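Adenylate cyclase-like protein (Chlamydia trachomatis, PDB 4QO6) is a structural component of the inner membrane ring of the type III secretion system, captured here as a three-domain stretch of its periplasmic region. Local coordinates at residues S45-K48 with S49-L52. Sequence-based numbering, arbitrary orientation.
Sequences SIDK and SELL
Between Ser45-Lys48 and Ser49-Leu52 the backbone makes four successive i to i+4 hydrogen bonds of one alpha-helix, from Ser49 N to Ser45 O (3.1 Å) through to Leu52 N on Lys48 O (3.0 Å). Ser45 O also lies 3.3 Å from the hydroxyl OG of Ser49; a chi1 of -71° folds this hydroxyl back beside its own backbone N, and the result is a weak bond whose proton may go to another acceptor instead. Serine suits this exposed turn, since its short polar chain can lie back against the helix.

One turn on, Leu52 sits just beyond the carbonyl oxygen of Lys48, its CG 3.3 Å from Lys48 O, while CD1 comes to 4.2 Å from the aliphatic CG of Lys48. Lysine serves both needs here: its CG lies near the leucine methyl, and the chain carries the amine on to a salt bridge with Asp66. Asp47 OD1 and Glu50 OE2 are 4.3 Å apart, a like-charge pair probably eased by the salt bridge of Asp47 OD2 to Arg43. Near the helix start, Asn44 OD1 accepts a hydrogen bond from Asp47 N.

Helix 45-56 is the crossover of a beta-alpha-beta unit in the PD1 domain, a member of the BON clan. The buried Leu51 packs on Val42 of strand 41-42 and Val68 of strand 63-70, and Leu52 rests on Val64, whereas Ile46, Ser49 and Glu50 remain exposed.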
ATOM      1  N   SER A  45      -8.031 -15.300  14.209  1.00 22.01           N
ATOM      2  CA  SER A  45      -8.369 -16.346  15.150  1.00 20.46           C
ATOM      3  C   SER A  45      -9.893 -16.429  15.499  1.00 19.49           C
ATOM      4  O   SER A  45     -10.353 -17.472  15.936  1.00 17.02           O
ATOM      5  CB  SER A  45      -7.596 -16.180  16.413  1.00 20.21           C
ATOM      6  OG  SER A  45      -7.770 -14.861  16.894  1.00 25.23           O
ATOM      7  N   ILE A  46     -10.657 -15.364  15.342  1.00 21.00           N
ATOM      8  CA  ILE A  46     -12.144 -15.448  15.566  1.00 21.63           C
ATOM      9  C   ILE A  46     -12.741 -16.292  14.452  1.00 20.61           C
ATOM     10  O   ILE A  46     -13.319 -17.331  14.744  1.00 19.94           O
ATOM     11  CB  ILE A  46     -12.810 -14.075  15.695  1.00 25.09           C
ATOM     12  CG1 ILE A  46     -12.192 -13.337  16.878  1.00 28.16           C
ATOM     13  CG2 ILE A  46     -14.351 -14.177  15.850  1.00 25.10           C
ATOM     14  CD1 ILE A  46     -12.576 -11.878  16.944  1.00 29.27           C
ATOM     15  N   ASP A  47     -12.494 -15.954  13.178  1.00 20.53           N
ATOM     16  CA  ASP A  47     -12.905 -16.830  12.112  1.00 22.60           C
ATOM     17  C   ASP A  47     -12.402 -18.280  12.262  1.00 23.65           C
ATOM     18  O   ASP A  47     -13.104 -19.230  11.933  1.00 21.78           O
ATOM     19  CB  ASP A  47     -12.542 -16.252  10.735  1.00 28.40           C
ATOM     20  CG  ASP A  47     -13.170 -14.874  10.487  1.00 38.74           C
ATOM     21  OD1 ASP A  47     -14.054 -14.419  11.268  1.00 49.72           O
ATOM     22  OD2 ASP A  47     -12.817 -14.222   9.483  1.00 51.89           O
ATOM     23  N   LYS A  48     -11.181 -18.478  12.767  1.00 25.07           N
ATOM     24  CA  LYS A  48     -10.651 -19.799  12.892  1.00 25.89           C
ATOM     25  C   LYS A  48     -11.494 -20.610  13.882  1.00 28.42           C
ATOM     26  O   LYS A  48     -11.783 -21.781  13.669  1.00 23.88           O
ATOM     27  CB  LYS A  48      -9.229 -19.701  13.362  1.00 28.37           C
ATOM     28  CG  LYS A  48      -8.430 -20.998  13.344  1.00 32.57           C
ATOM     29  CD  LYS A  48      -6.957 -20.547  13.350  1.00 36.35           C
ATOM     30  CE  LYS A  48      -5.977 -21.638  13.075  1.00 37.52           C
ATOM     31  NZ  LYS A  48      -6.198 -22.691  14.072  1.00 41.11           N
ATOM     32  N   SER A  49     -11.858 -19.993  14.997  1.00 28.31           N
ATOM     33  CA  SER A  49     -12.669 -20.694  15.983  1.00 30.70           C
ATOM     34  C   SER A  49     -14.070 -21.044  15.426  1.00 27.16           C
ATOM     35  O   SER A  49     -14.574 -22.113  15.709  1.00 23.00           O
ATOM     36  CB  SER A  49     -12.795 -19.871  17.276  1.00 34.45           C
ATOM     37  OG  SER A  49     -11.531 -19.856  17.955  1.00 37.14           O
ATOM     38  N   GLU A  50     -14.662 -20.156  14.642  1.00 25.34           N
ATOM     39  CA  GLU A  50     -15.929 -20.454  13.984  1.00 28.72           C
ATOM     40  C   GLU A  50     -15.774 -21.680  13.077  1.00 29.42           C
ATOM     41  O   GLU A  50     -16.612 -22.593  13.120  1.00 24.43           O
ATOM     42  CB  GLU A  50     -16.447 -19.293  13.134  1.00 32.31           C
ATOM     43  CG  GLU A  50     -17.356 -18.264  13.808  1.00 37.89           C
ATOM     44  CD  GLU A  50     -17.469 -16.991  12.953  1.00 43.52           C
ATOM     45  OE1 GLU A  50     -17.531 -17.120  11.703  1.00 55.01           O
ATOM     46  OE2 GLU A  50     -17.479 -15.864  13.488  1.00 41.16           O
ATOM     47  N   LEU A  51     -14.697 -21.699  12.281  1.00 26.81           N
ATOM     48  CA  LEU A  51     -14.480 -22.799  11.352  1.00 27.15           C
ATOM     49  C   LEU A  51     -14.363 -24.105  12.088  1.00 27.67           C
ATOM     50  O   LEU A  51     -15.084 -25.042  11.778  1.00 24.73           O
ATOM     51  CB  LEU A  51     -13.268 -22.555  10.464  1.00 24.35           C
ATOM     52  CG  LEU A  51     -12.702 -23.701   9.649  1.00 25.97           C
ATOM     53  CD1 LEU A  51     -13.716 -24.323   8.676  1.00 27.03           C
ATOM     54  CD2 LEU A  51     -11.430 -23.203   8.949  1.00 24.79           C
ATOM     55  N   LEU A  52     -13.465 -24.150  13.069  1.00 27.98           N
ATOM     56  CA  LEU A  52     -13.210 -25.390  13.804  1.00 32.95           C
ATOM     57  C   LEU A  52     -14.417 -25.948  14.558  1.00 32.97           C
ATOM     58  O   LEU A  52     -14.571 -27.143  14.679  1.00 29.91           O
ATOM     59  CB  LEU A  52     -12.088 -25.254  14.813  1.00 33.08           C
ATOM     60  CG  LEU A  52     -10.757 -24.832  14.222  1.00 37.88           C
ATOM     61  CD1 LEU A  52      -9.888 -24.359  15.386  1.00 37.70           C
ATOM     62  CD2 LEU A  52     -10.104 -25.944  13.414  1.00 36.88           C
TER